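Long-range contacts in CRISPR-associated protein, Cse1 family (Acidimicrobium ferrooxidans, PDB 4H3T), which probably serves as the large Cse1 subunit of the type I-E CRISPR surveillance complex Cascade, helping it to recognise foreign DNA: residues A[152-157]-A[275-280]; A[6-11]-A[269-274]; A[486-491]-A[527-532]. The protein carries 1 engineered substitution. All coordinates share one frame; numbering follows the deposited sequence.

Interaction 1 of 3, residues A[152-157]-A[275-280]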
ATOM      1  N   GLU A 152     -24.267  11.348 -12.756  1.00 80.93           N
ATOM      2  CA  GLU A 152     -24.645  12.767 -12.719  1.00 78.68           C
ATOM      3  C   GLU A 152     -24.521  13.306 -11.250  1.00 73.89           C
ATOM      4  O   GLU A 152     -24.809  14.490 -11.028  1.00 72.09           O
ATOM      5  CB  GLU A 152     -26.071  12.990 -13.269  1.00 82.58           C
ATOM      6  CG  GLU A 152     -26.117  13.104 -14.787  1.00 99.52           C
ATOM      7  CD  GLU A 152     -25.838  14.499 -15.322  1.00120.59           C
ATOM      8  OE1 GLU A 152     -26.733  15.367 -15.197  1.00120.02           O
ATOM      9  OE2 GLU A 152     -24.744  14.715 -15.897  1.00103.12           O
ATOM     10  N   LEU A 153     -24.070  12.445 -10.257  1.00 65.65           N
ATOM     11  CA  LEU A 153     -23.914  12.842  -8.847  1.00 58.80           C
ATOM     12  C   LEU A 153     -22.840  13.852  -8.684  1.00 52.11           C
ATOM     13  O   LEU A 153     -21.672  13.504  -8.736  1.00 50.78           O
ATOM     14  CB  LEU A 153     -23.599  11.699  -7.864  1.00 57.85           C
ATOM     15  CG  LEU A 153     -24.680  10.807  -7.238  1.00 66.10           C
ATOM     16  CD1 LEU A 153     -24.113  10.174  -5.985  1.00 67.06           C
ATOM     17  CD2 LEU A 153     -25.969  11.532  -6.918  1.00 66.19           C
ATOM     18  N   ALA A 154     -23.203  15.074  -8.323  1.00 44.05           N
ATOM     19  CA  ALA A 154     -22.191  16.075  -8.065  1.00 41.20           C
ATOM     20  C   ALA A 154     -21.451  15.730  -6.728  1.00 42.98           C
ATOM     21  O   ALA A 154     -22.003  15.050  -5.867  1.00 43.20           O
ATOM     22  CB  ALA A 154     -22.842  17.420  -8.030  1.00 40.80           C
ATOM     23  N   LEU A 155     -20.195  16.135  -6.597  1.00 39.99           N
ATOM     24  CA  LEU A 155     -19.436  15.902  -5.369  1.00 38.80           C
ATOM     25  C   LEU A 155     -19.610  17.056  -4.408  1.00 43.23           C
ATOM     26  O   LEU A 155     -19.732  18.206  -4.810  1.00 42.13           O
ATOM     27  CB  LEU A 155     -17.939  15.712  -5.708  1.00 38.33           C
ATOM     28  CG  LEU A 155     -17.571  14.513  -6.641  1.00 42.26           C
ATOM     29  CD1 LEU A 155     -16.071  14.432  -6.885  1.00 42.16           C
ATOM     30  CD2 LEU A 155     -18.034  13.188  -6.065  1.00 44.72           C
ATOM     31  N   SER A 156     -19.529  16.771  -3.112  1.00 38.53           N
ATOM     32  CA  SER A 156     -19.391  17.843  -2.147  1.00 37.83           C
ATOM     33  C   SER A 156     -17.957  18.393  -2.247  1.00 41.39           C
ATOM     34  O   SER A 156     -17.032  17.696  -2.735  1.00 37.39           O
ATOM     35  CB  SER A 156     -19.621  17.313  -0.714  1.00 41.47           C
ATOM     36  OG  SER A 156     -18.560  16.425  -0.412  1.00 40.68           O
ATOM     37  N   PRO A 157     -17.698  19.611  -1.742  1.00 39.86           N
ATOM     38  CA  PRO A 157     -16.287  20.105  -1.693  1.00 39.15           C
ATOM     39  C   PRO A 157     -15.319  19.126  -0.971  1.00 41.07           C
ATOM     40  O   PRO A 157     -14.245  18.859  -1.481  1.00 38.16           O
ATOM     41  CB  PRO A 157     -16.417  21.467  -0.986  1.00 41.17           C
ATOM     42  CG  PRO A 157     -17.822  21.920  -1.323  1.00 44.74           C
ATOM     43  CD  PRO A 157     -18.638  20.621  -1.219  1.00 42.64           C
ATOM     44  N   ALA A 275     -25.875  25.441  -1.071  1.00 52.50           N
ATOM     45  CA  ALA A 275     -24.812  24.460  -1.137  1.00 49.49           C
ATOM     46  C   ALA A 275     -23.855  24.713  -2.270  1.00 49.83           C
ATOM     47  O   ALA A 275     -24.276  25.020  -3.343  1.00 50.10           O
ATOM     48  CB  ALA A 275     -25.413  23.074  -1.296  1.00 49.63           C
ATOM     49  N   ILE A 276     -22.568  24.525  -2.039  1.00 45.11           N
ATOM     50  CA  ILE A 276     -21.571  24.529  -3.091  1.00 43.03           C
ATOM     51  C   ILE A 276     -21.350  23.074  -3.412  1.00 45.44           C
ATOM     52  O   ILE A 276     -21.109  22.281  -2.497  1.00 43.64           O
ATOM     53  CB  ILE A 276     -20.261  25.239  -2.670  1.00 47.17           C
ATOM     54  CG1 ILE A 276     -20.488  26.712  -2.264  1.00 49.38           C
ATOM     55  CG2 ILE A 276     -19.221  25.128  -3.836  1.00 47.33           C
ATOM     56  CD1 ILE A 276     -19.232  27.261  -1.398  1.00 55.50           C
ATOM     57  N   VAL A 277     -21.407  22.707  -4.682  1.00 40.84           N
ATOM     58  CA  VAL A 277     -21.098  21.345  -5.101  1.00 39.29           C
ATOM     59  C   VAL A 277     -20.143  21.443  -6.276  1.00 44.56           C
ATOM     60  O   VAL A 277     -19.935  22.534  -6.826  1.00 41.97           O
ATOM     61  CB  VAL A 277     -22.361  20.510  -5.432  1.00 43.28           C
ATOM     62  CG1 VAL A 277     -23.255  20.437  -4.204  1.00 45.14           C
ATOM     63  CG2 VAL A 277     -23.116  21.100  -6.620  1.00 42.62           C
ATOM     64  N   VAL A 278     -19.603  20.289  -6.659  1.00 39.05           N
ATOM     65  CA  VAL A 278     -18.676  20.186  -7.796  1.00 41.12           C
ATOM     66  C   VAL A 278     -19.273  19.218  -8.823  1.00 41.56           C
ATOM     67  O   VAL A 278     -19.082  18.047  -8.681  1.00 42.35           O
ATOM     68  CB  VAL A 278     -17.245  19.741  -7.371  1.00 43.33           C
ATOM     69  CG1 VAL A 278     -16.296  19.746  -8.559  1.00 43.09           C
ATOM     70  CG2 VAL A 278     -16.683  20.607  -6.244  1.00 44.16           C
ATOM     71  N   PRO A 279     -19.947  19.697  -9.864  1.00 41.28           N
ATOM     72  CA  PRO A 279     -20.535  18.768 -10.863  1.00 41.64           C
ATOM     73  C   PRO A 279     -19.581  18.410 -12.025  1.00 46.03           C
ATOM     74  O   PRO A 279     -19.841  17.466 -12.769  1.00 43.63           O
ATOM     75  CB  PRO A 279     -21.734  19.548 -11.390  1.00 44.82           C
ATOM     76  CG  PRO A 279     -21.389  20.938 -11.213  1.00 47.21           C
ATOM     77  CD  PRO A 279     -20.428  21.074 -10.069  1.00 41.89           C
ATOM     78  N   ARG A 280     -18.529  19.217 -12.268  1.00 41.58           N
ATOM     79  CA  ARG A 280     -17.660  19.021 -13.417  1.00 38.54           C
ATOM     80  C   ARG A 280     -16.192  19.187 -13.034  1.00 42.66           C
ATOM     81  O   ARG A 280     -15.873  19.900 -12.076  1.00 40.81           O
ATOM     82  CB  ARG A 280     -18.025  20.024 -14.545  1.00 39.86           C
ATOM     83  CG  ARG A 280     -19.434  19.867 -15.146  1.00 43.77           C
ATOM     84  CD  ARG A 280     -19.675  20.924 -16.259  1.00 53.76           C
ATOM     85  NE  ARG A 280     -19.397  22.290 -15.766  1.00 62.62           N
ATOM     86  CZ  ARG A 280     -18.696  23.251 -16.378  1.00 77.12           C
ATOM     87  NH1 ARG A 280     -18.214  23.061 -17.600  1.00 75.38           N
ATOM     88  NH2 ARG A 280     -18.495  24.425 -15.777  1.00 62.62           N
TER
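L155 and V278 exchange two backbone hydrogen bonds, making a single antiparallel bridge of the hydrogen-bonded kind between the loop that leads into helix 157-170 and strand 275-289 of a mixed sheet. The two bonds differ in approach. V278 N meets L155 O at 2.8 Å, in the carbonyl plane, whereas L155 N reaches V278 O at 3.0 Å from 46° above its plane. Apolar groups close in on both flanks of the bridge. Before it, the methyl of A154 lies against V277 and P279, the residues flanking V278, its CB 4.0 Å from V277 CG2 and 4.1 Å from P279 CB. V277 meets it with the branch that lies between its own backbone N and carbonyl carbon (chi1 -59° places the other methyl, CG1, anti to that carbon). Beyond the bridge, P157 turns CD and CG to the I276 carbonyl: P157 CD lies 3.2 Å from I276 O, a close packing contact, and P157 CG is 4.3 Å from I276 CG2. The pairing is confined to this one bridge, and P157, where the helix begins, still touches the strand.

Further out, the strand is held on its other edge by strand 263-272, since V277 pairs with E270 while the next residue, V278, turns its backbone groups the opposite way, to L155. F105 packs against both I276 and V278, F10 against P157, and V132 against L155. The start of helix 157-170 is capped by S156, whose OG bonds to a backbone N just past the segment; this is consistent with a capping box, in which S156 N bonds to E159 OE1.

Interaction 2 of 3, residues A[6-11]-A[269-274]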
ATOM      1  N   PRO A   6     -22.182  35.784  -4.009  1.00 71.14           N
ATOM      2  CA  PRO A   6     -21.051  35.620  -3.079  1.00 69.92           C
ATOM      3  C   PRO A   6     -20.014  34.640  -3.613  1.00 70.29           C
ATOM      4  O   PRO A   6     -20.336  33.669  -4.335  1.00 68.61           O
ATOM      5  CB  PRO A   6     -21.678  35.114  -1.773  1.00 71.72           C
ATOM      6  CG  PRO A   6     -23.077  34.777  -2.079  1.00 77.28           C
ATOM      7  CD  PRO A   6     -23.463  35.360  -3.411  1.00 73.54           C
ATOM      8  N   GLU A   7     -18.759  34.894  -3.263  1.00 64.29           N
ATOM      9  CA  GLU A   7     -17.660  34.055  -3.718  1.00 60.97           C
ATOM     10  C   GLU A   7     -17.738  32.677  -3.080  1.00 58.18           C
ATOM     11  O   GLU A   7     -18.139  32.537  -1.929  1.00 58.40           O
ATOM     12  CB  GLU A   7     -16.320  34.700  -3.355  1.00 62.85           C
ATOM     13  CG  GLU A   7     -16.009  35.987  -4.102  1.00 75.58           C
ATOM     14  CD  GLU A   7     -14.888  36.802  -3.485  1.00 96.24           C
ATOM     15  OE1 GLU A   7     -14.095  36.243  -2.688  1.00 78.38           O
ATOM     16  OE2 GLU A   7     -14.843  38.024  -3.754  1.00103.67           O
HETATM   17  N   MSE A   8     -17.388  31.662  -3.838  1.00 50.62           N
HETATM   18  CA  MSE A   8     -17.284  30.305  -3.335  1.00 45.40           C
HETATM   19  C   MSE A   8     -15.851  30.040  -2.804  1.00 51.71           C
HETATM   20  O   MSE A   8     -14.873  30.306  -3.492  1.00 51.06           O
HETATM   21  CB  MSE A   8     -17.615  29.300  -4.448  1.00 44.59           C
HETATM   22  CG  MSE A   8     -19.047  29.449  -4.926  1.00 49.56           C
HETATM   23 SE   MSE A   8     -19.378  28.220  -6.345  0.70 50.39          SE
HETATM   24  CE  MSE A   8     -18.551  29.174  -7.762  1.00 51.40           C
ATOM     25  N   HIS A   9     -15.771  29.579  -1.564  1.00 49.22           N
ATOM     26  CA  HIS A   9     -14.560  29.246  -0.852  1.00 48.38           C
ATOM     27  C   HIS A   9     -14.735  27.956  -0.075  1.00 50.41           C
ATOM     28  O   HIS A   9     -15.848  27.652   0.365  1.00 49.51           O
ATOM     29  CB  HIS A   9     -14.201  30.374   0.129  1.00 50.96           C
ATOM     30  CG  HIS A   9     -13.874  31.660  -0.557  1.00 57.02           C
ATOM     31  ND1 HIS A   9     -12.821  31.756  -1.461  1.00 59.60           N
ATOM     32  CD2 HIS A   9     -14.508  32.854  -0.503  1.00 59.92           C
ATOM     33  CE1 HIS A   9     -12.822  33.011  -1.885  1.00 60.73           C
ATOM     34  NE2 HIS A   9     -13.835  33.699  -1.368  1.00 60.79           N
ATOM     35  N   PHE A  10     -13.637  27.199   0.085  1.00 46.09           N
ATOM     36  CA  PHE A  10     -13.601  25.977   0.922  1.00 44.62           C
ATOM     37  C   PHE A  10     -12.164  25.805   1.389  1.00 44.45           C
ATOM     38  O   PHE A  10     -11.306  25.248   0.691  1.00 43.58           O
ATOM     39  CB  PHE A  10     -14.172  24.748   0.192  1.00 44.31           C
ATOM     40  CG  PHE A  10     -14.380  23.549   1.081  1.00 45.33           C
ATOM     41  CD1 PHE A  10     -15.492  23.466   1.922  1.00 46.83           C
ATOM     42  CD2 PHE A  10     -13.441  22.520   1.126  1.00 45.65           C
ATOM     43  CE1 PHE A  10     -15.686  22.345   2.723  1.00 44.90           C
ATOM     44  CE2 PHE A  10     -13.649  21.396   1.921  1.00 47.53           C
ATOM     45  CZ  PHE A  10     -14.741  21.336   2.744  1.00 46.23           C
ATOM     46  N   ASP A  11     -11.897  26.367   2.558  1.00 42.90           N
ATOM     47  CA  ASP A  11     -10.564  26.407   3.154  1.00 43.36           C
ATOM     48  C   ASP A  11     -10.291  25.054   3.825  1.00 45.13           C
ATOM     49  O   ASP A  11     -10.841  24.743   4.883  1.00 42.61           O
ATOM     50  CB  ASP A  11     -10.453  27.602   4.143  1.00 46.64           C
ATOM     51  CG  ASP A  11      -9.100  27.785   4.848  1.00 51.05           C
ATOM     52  OD1 ASP A  11      -8.264  26.898   4.768  1.00 49.09           O
ATOM     53  OD2 ASP A  11      -8.918  28.788   5.503  1.00 56.13           O
ATOM     54  N   PRO A 269     -16.719  24.392  -9.504  1.00 42.66           N
ATOM     55  CA  PRO A 269     -17.804  24.392  -8.488  1.00 43.56           C
ATOM     56  C   PRO A 269     -19.040  25.198  -8.943  1.00 46.10           C
ATOM     57  O   PRO A 269     -18.939  26.074  -9.786  1.00 42.17           O
ATOM     58  CB  PRO A 269     -17.149  25.057  -7.277  1.00 45.28           C
ATOM     59  CG  PRO A 269     -16.143  26.050  -7.913  1.00 48.21           C
ATOM     60  CD  PRO A 269     -15.568  25.214  -9.059  1.00 43.56           C
ATOM     61  N   GLU A 270     -20.194  24.881  -8.363  1.00 43.61           N
ATOM     62  CA  GLU A 270     -21.452  25.566  -8.661  1.00 43.10           C
ATOM     63  C   GLU A 270     -22.234  25.710  -7.406  1.00 45.55           C
ATOM     64  O   GLU A 270     -22.288  24.761  -6.598  1.00 42.01           O
ATOM     65  CB  GLU A 270     -22.258  24.797  -9.717  1.00 43.47           C
ATOM     66  CG  GLU A 270     -23.626  25.351 -10.041  1.00 53.77           C
ATOM     67  CD  GLU A 270     -24.546  24.484 -10.887  1.00 70.63           C
ATOM     68  OE1 GLU A 270     -24.230  23.293 -11.059  1.00 54.79           O
ATOM     69  OE2 GLU A 270     -25.601  24.985 -11.343  1.00 77.34           O
ATOM     70  N   ARG A 271     -22.906  26.861  -7.266  0.62 44.75           N
ATOM     71  CA  ARG A 271     -23.767  27.146  -6.137  0.62 45.36           C
ATOM     72  C   ARG A 271     -25.155  26.597  -6.470  0.62 47.95           C
ATOM     73  O   ARG A 271     -25.698  26.909  -7.538  0.62 47.27           O
ATOM     74  CB  ARG A 271     -23.828  28.661  -5.856  0.62 49.66           C
ATOM     75  CG  ARG A 271     -24.203  29.004  -4.411  0.62 69.36           C
ATOM     76  CD  ARG A 271     -23.080  29.744  -3.674  0.62 78.17           C
ATOM     77  NE  ARG A 271     -22.873  29.268  -2.307  0.62 63.54           N
ATOM     78  CZ  ARG A 271     -22.047  29.827  -1.434  0.62 57.02           C
ATOM     79  NH1 ARG A 271     -21.920  29.321  -0.215  0.62 67.23           N
ATOM     80  NH2 ARG A 271     -21.314  30.882  -1.781  0.62 49.65           N
ATOM     81  N   ARG A 272     -25.710  25.747  -5.596  1.00 43.22           N
ATOM     82  CA  ARG A 272     -27.071  25.213  -5.800  1.00 44.32           C
ATOM     83  C   ARG A 272     -27.828  25.545  -4.504  1.00 47.72           C
ATOM     84  O   ARG A 272     -27.644  24.852  -3.487  1.00 45.56           O
ATOM     85  CB  ARG A 272     -27.001  23.707  -6.089  1.00 40.91           C
ATOM     86  CG  ARG A 272     -26.389  23.398  -7.404  1.00 42.60           C
ATOM     87  CD  ARG A 272     -26.479  21.926  -7.686  1.00 41.88           C
ATOM     88  NE  ARG A 272     -25.889  21.622  -8.980  1.00 46.36           N
ATOM     89  CZ  ARG A 272     -25.789  20.412  -9.523  1.00 49.22           C
ATOM     90  NH1 ARG A 272     -26.214  19.355  -8.875  1.00 47.70           N
ATOM     91  NH2 ARG A 272     -25.229  20.257 -10.707  1.00 43.54           N
ATOM     92  N   GLY A 273     -28.572  26.650  -4.531  1.00 45.78           N
ATOM     93  CA  GLY A 273     -29.228  27.174  -3.336  1.00 48.82           C
ATOM     94  C   GLY A 273     -28.102  27.603  -2.391  1.00 54.99           C
ATOM     95  O   GLY A 273     -27.207  28.303  -2.819  1.00 54.32           O
ATOM     96  N   ASP A 274     -28.078  27.149  -1.169  1.00 55.04           N
ATOM     97  CA  ASP A 274     -27.001  27.508  -0.246  1.00 57.98           C
ATOM     98  C   ASP A 274     -25.780  26.569  -0.330  1.00 63.27           C
ATOM     99  O   ASP A 274     -24.746  26.889   0.268  1.00 66.56           O
ATOM    100  CB  ASP A 274     -27.515  27.563   1.215  1.00 64.46           C
ATOM    101  CG  ASP A 274     -28.498  26.485   1.639  1.00 90.94           C
ATOM    102  OD1 ASP A 274     -28.148  25.276   1.517  1.00 91.84           O
ATOM    103  OD2 ASP A 274     -29.633  26.848   2.065  1.00103.23           O
TER
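M8, present as selenomethionine, lays its side chain across P269 and the backbone beyond it, and this apolar packing is the main part of the contact. M8 SE lies 3.9 Å from R271 N and 4.0 Å from P269 CB. A bend at the last torsion (chi3 -79°) turns the terminal methyl to P269, with M8 CE 3.9 Å from P269 CG and 3.7 Å from P269 O.

Polar groups approach without bonding across the contact. The R271 side chain runs past M8 in the reverse direction and brings NH2 within 3.6 Å of E7 O; that carbonyl and P6 O stand at the edge of the guanidinium. R271 was modelled in two conformers, so its part is provisional. The N-terminal loop here lies against a beta-hairpin of strands 263-272 and 275-289, near its turn.

None of the hydrogen bonds or salt bridges runs from one segment to the other. R272 grips E270 side-on, NE and NH2 both bonding to OE1 from the same face of the carboxylate, with R272 NE 3.1 Å from E270 OE1. In the loop, H9 NE2 donates to the anti lone pair of E7 OE1 at 2.9 Å, while H9 ND1 bonds to D103.

Interaction 3 of 3, residues A[486-491]-A[527-532]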
ATOM      1  N   GLU A 486       4.951 -24.803  17.919  1.00 50.75           N
ATOM      2  CA  GLU A 486       3.495 -24.545  17.938  1.00 50.17           C
ATOM      3  C   GLU A 486       2.904 -24.365  16.564  1.00 52.78           C
ATOM      4  O   GLU A 486       1.842 -24.915  16.270  1.00 52.08           O
ATOM      5  CB  GLU A 486       3.172 -23.270  18.718  1.00 51.18           C
ATOM      6  CG  GLU A 486       3.444 -23.487  20.210  1.00 58.53           C
ATOM      7  CD  GLU A 486       3.522 -22.176  20.972  1.00 67.90           C
ATOM      8  OE1 GLU A 486       3.375 -21.085  20.370  1.00 63.10           O
ATOM      9  OE2 GLU A 486       3.753 -22.252  22.190  1.00 67.35           O
ATOM     10  N   TRP A 487       3.573 -23.567  15.729  1.00 46.73           N
ATOM     11  CA  TRP A 487       3.077 -23.323  14.391  1.00 45.91           C
ATOM     12  C   TRP A 487       3.066 -24.666  13.575  1.00 47.42           C
ATOM     13  O   TRP A 487       2.109 -24.944  12.851  1.00 44.24           O
ATOM     14  CB  TRP A 487       3.932 -22.282  13.693  1.00 44.56           C
ATOM     15  CG  TRP A 487       3.454 -21.971  12.302  1.00 43.48           C
ATOM     16  CD1 TRP A 487       4.112 -22.203  11.120  1.00 45.25           C
ATOM     17  CD2 TRP A 487       2.214 -21.355  11.957  1.00 42.07           C
ATOM     18  NE1 TRP A 487       3.343 -21.788  10.062  1.00 42.57           N
ATOM     19  CE2 TRP A 487       2.190 -21.219  10.549  1.00 42.72           C
ATOM     20  CE3 TRP A 487       1.116 -20.888  12.705  1.00 43.71           C
ATOM     21  CZ2 TRP A 487       1.094 -20.670   9.871  1.00 41.38           C
ATOM     22  CZ3 TRP A 487       0.026 -20.356  12.026  1.00 43.35           C
ATOM     23  CH2 TRP A 487       0.027 -20.234  10.638  1.00 42.78           C
ATOM     24  N   ALA A 488       4.104 -25.487  13.744  1.00 45.91           N
ATOM     25  CA  ALA A 488       4.199 -26.771  13.041  1.00 46.74           C
ATOM     26  C   ALA A 488       2.975 -27.650  13.341  1.00 53.46           C
ATOM     27  O   ALA A 488       2.373 -28.213  12.428  1.00 54.57           O
ATOM     28  CB  ALA A 488       5.477 -27.517  13.428  1.00 48.87           C
ATOM     29  N   ALA A 489       2.656 -27.816  14.616  1.00 52.51           N
ATOM     30  CA  ALA A 489       1.489 -28.608  15.024  1.00 53.07           C
ATOM     31  C   ALA A 489       0.160 -27.970  14.551  1.00 54.67           C
ATOM     32  O   ALA A 489      -0.754 -28.699  14.189  1.00 55.04           O
ATOM     33  CB  ALA A 489       1.469 -28.793  16.554  1.00 55.03           C
ATOM     34  N   LEU A 490       0.010 -26.638  14.611  1.00 50.79           N
ATOM     35  CA  LEU A 490      -1.228 -25.996  14.135  1.00 48.85           C
ATOM     36  C   LEU A 490      -1.425 -26.247  12.620  1.00 50.25           C
ATOM     37  O   LEU A 490      -2.481 -26.713  12.187  1.00 47.44           O
ATOM     38  CB  LEU A 490      -1.179 -24.496  14.463  1.00 48.05           C
ATOM     39  CG  LEU A 490      -2.446 -23.715  14.175  1.00 50.73           C
ATOM     40  CD1 LEU A 490      -2.601 -22.561  15.181  1.00 54.04           C
ATOM     41  CD2 LEU A 490      -2.541 -23.297  12.661  1.00 48.68           C
ATOM     42  N   VAL A 491      -0.388 -26.038  11.828  1.00 46.87           N
ATOM     43  CA  VAL A 491      -0.519 -26.216  10.377  1.00 43.10           C
ATOM     44  C   VAL A 491      -0.837 -27.676  10.027  1.00 48.11           C
ATOM     45  O   VAL A 491      -1.689 -27.907   9.174  1.00 43.70           O
ATOM     46  CB  VAL A 491       0.738 -25.705   9.647  1.00 44.91           C
ATOM     47  CG1 VAL A 491       0.729 -26.095   8.168  1.00 43.77           C
ATOM     48  CG2 VAL A 491       0.885 -24.200   9.796  1.00 44.87           C
ATOM     49  N   ARG A 527       8.340 -34.477   5.647  1.00 54.38           N
ATOM     50  CA  ARG A 527       9.603 -33.924   5.175  1.00 54.90           C
ATOM     51  C   ARG A 527       9.676 -32.415   5.443  1.00 55.04           C
ATOM     52  O   ARG A 527      10.705 -31.919   5.915  1.00 52.66           O
ATOM     53  CB  ARG A 527       9.805 -34.186   3.685  1.00 58.00           C
ATOM     54  CG  ARG A 527      11.236 -34.010   3.217  1.00 80.10           C
ATOM     55  CD  ARG A 527      11.355 -34.253   1.727  1.00 97.54           C
ATOM     56  NE  ARG A 527      11.090 -35.648   1.363  1.00113.63           N
ATOM     57  CZ  ARG A 527      11.959 -36.661   1.461  1.00138.05           C
ATOM     58  NH1 ARG A 527      13.184 -36.457   1.949  1.00129.48           N
ATOM     59  NH2 ARG A 527      11.606 -37.886   1.089  1.00126.49           N
ATOM     60  N   ALA A 528       8.617 -31.676   5.126  1.00 49.11           N
ATOM     61  CA  ALA A 528       8.633 -30.234   5.362  1.00 48.26           C
ATOM     62  C   ALA A 528       8.709 -29.915   6.882  1.00 53.88           C
ATOM     63  O   ALA A 528       9.374 -28.973   7.293  1.00 54.53           O
ATOM     64  CB  ALA A 528       7.393 -29.613   4.775  1.00 46.66           C
ATOM     65  N   ARG A 529       7.960 -30.660   7.672  1.00 51.25           N
ATOM     66  CA  ARG A 529       7.912 -30.560   9.137  1.00 54.99           C
ATOM     67  C   ARG A 529       9.324 -30.764   9.764  1.00 62.94           C
ATOM     68  O   ARG A 529       9.722 -30.022  10.649  1.00 65.11           O
ATOM     69  CB  ARG A 529       6.986 -31.652   9.692  1.00 62.26           C
ATOM     70  CG  ARG A 529       5.973 -31.214  10.685  1.00 73.75           C
ATOM     71  CD  ARG A 529       6.495 -31.312  12.052  1.00 76.74           C
ATOM     72  NE  ARG A 529       5.388 -31.371  12.995  1.00 74.42           N
ATOM     73  CZ  ARG A 529       5.505 -31.201  14.294  1.00 83.47           C
ATOM     74  NH1 ARG A 529       6.702 -30.976  14.839  1.00 71.00           N
ATOM     75  NH2 ARG A 529       4.431 -31.276  15.072  1.00 75.35           N
ATOM     76  N   ASN A 530      10.080 -31.735   9.246  1.00 58.36           N
ATOM     77  CA  ASN A 530      11.431 -31.999   9.745  1.00 62.41           C
ATOM     78  C   ASN A 530      12.363 -30.809   9.404  1.00 64.65           C
ATOM     79  O   ASN A 530      13.114 -30.394  10.261  1.00 64.20           O
ATOM     80  CB  ASN A 530      11.959 -33.331   9.190  1.00 62.57           C
ATOM     81  CG  ASN A 530      13.314 -33.669   9.716  1.00 86.21           C
ATOM     82  OD1 ASN A 530      13.498 -33.819  10.931  1.00 81.30           O
ATOM     83  ND2 ASN A 530      14.312 -33.644   8.843  1.00 74.68           N
ATOM     84  N   GLU A 531      12.217 -30.195   8.230  1.00 60.57           N
ATOM     85  CA  GLU A 531      13.004 -29.026   7.844  1.00 61.50           C
ATOM     86  C   GLU A 531      12.615 -27.790   8.678  1.00 61.41           C
ATOM     87  O   GLU A 531      13.471 -26.954   8.975  1.00 61.22           O
ATOM     88  CB  GLU A 531      12.783 -28.743   6.335  1.00 63.01           C
ATOM     89  CG  GLU A 531      13.380 -27.470   5.745  1.00 80.44           C
ATOM     90  CD  GLU A 531      12.821 -27.156   4.363  1.00101.60           C
ATOM     91  OE1 GLU A 531      12.446 -25.983   4.112  1.00 81.35           O
ATOM     92  OE2 GLU A 531      12.711 -28.103   3.547  1.00 96.21           O
ATOM     93  N   PHE A 532      11.343 -27.667   9.050  1.00 55.46           N
ATOM     94  CA  PHE A 532      10.880 -26.495   9.765  1.00 53.18           C
ATOM     95  C   PHE A 532      11.123 -26.575  11.270  1.00 59.25           C
ATOM     96  O   PHE A 532      11.624 -25.626  11.854  1.00 57.58           O
ATOM     97  CB  PHE A 532       9.382 -26.255   9.507  1.00 51.61           C
ATOM     98  CG  PHE A 532       8.786 -25.078  10.282  1.00 50.56           C
ATOM     99  CD1 PHE A 532       9.383 -23.830  10.251  1.00 52.71           C
ATOM    100  CD2 PHE A 532       7.633 -25.235  11.041  1.00 50.60           C
ATOM    101  CE1 PHE A 532       8.816 -22.736  10.941  1.00 53.21           C
ATOM    102  CE2 PHE A 532       7.086 -24.155  11.751  1.00 51.44           C
ATOM    103  CZ  PHE A 532       7.697 -22.917  11.712  1.00 48.64           C
TER
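F532 N, in the residue whose ring abuts W487 and A488, is held by two carbonyls: A528 O at 2.9 Å and, weakly, R529 O at 3.3 Å. Both segments belong to the C-terminal helical bundle, where helices 481-504 and 511-532 form an antiparallel hairpin; their axes here approach to 10.6 Å at 165°. A488, small and turned to the partner helix, lies between two larger groups. On one flank the R529 guanidinium spreads its face over the methyl, with R529 CZ 3.8 Å from A488 CB, and a bend at chi2 (-91°) brings the chain round to do so. R529 NE forms a salt bridge with E492 on the facing helix, so the flat group is held by charge as well as by packing. A leucine in place of R529 would probably leave E492 without its charge mate and the A488 methyl without its flat cover.

On the other flank the F532 ring brings CE2 to 3.8 Å from A488 N and to 3.6 Å from W487 CD1, in the indole plane. The two rings are nearly perpendicular (86°) yet meet obliquely. Helix 397-415 adds F408, nearly parallel to F532, and supplies A405 O as the acceptor for W487 NE1. Over one indole face sits V491 CG2, 3.3 Å above the plane and offset toward the rim.

Interactions 1 and 2 meet at the same hairpin: 275-280 and the strand part of 269-274 are neighbours in one sheet. Their segments interleave along the chain, so the N-terminal loop and the loop before helix 157-170 converge on that sheet. Interaction 1, partly buried, relies on backbone hydrogen bonds; interaction 2, at the surface, has none across it and consists mainly of van der Waals packing by the residue modelled as selenomethionine. Interaction 3 lies on the opposite side of the chain's centre, about 41 Å from interaction 1 between nearest atoms, and is a buried helix-helix contact of rings, an alanine and an arginine, with no hydrogen bond between its segments.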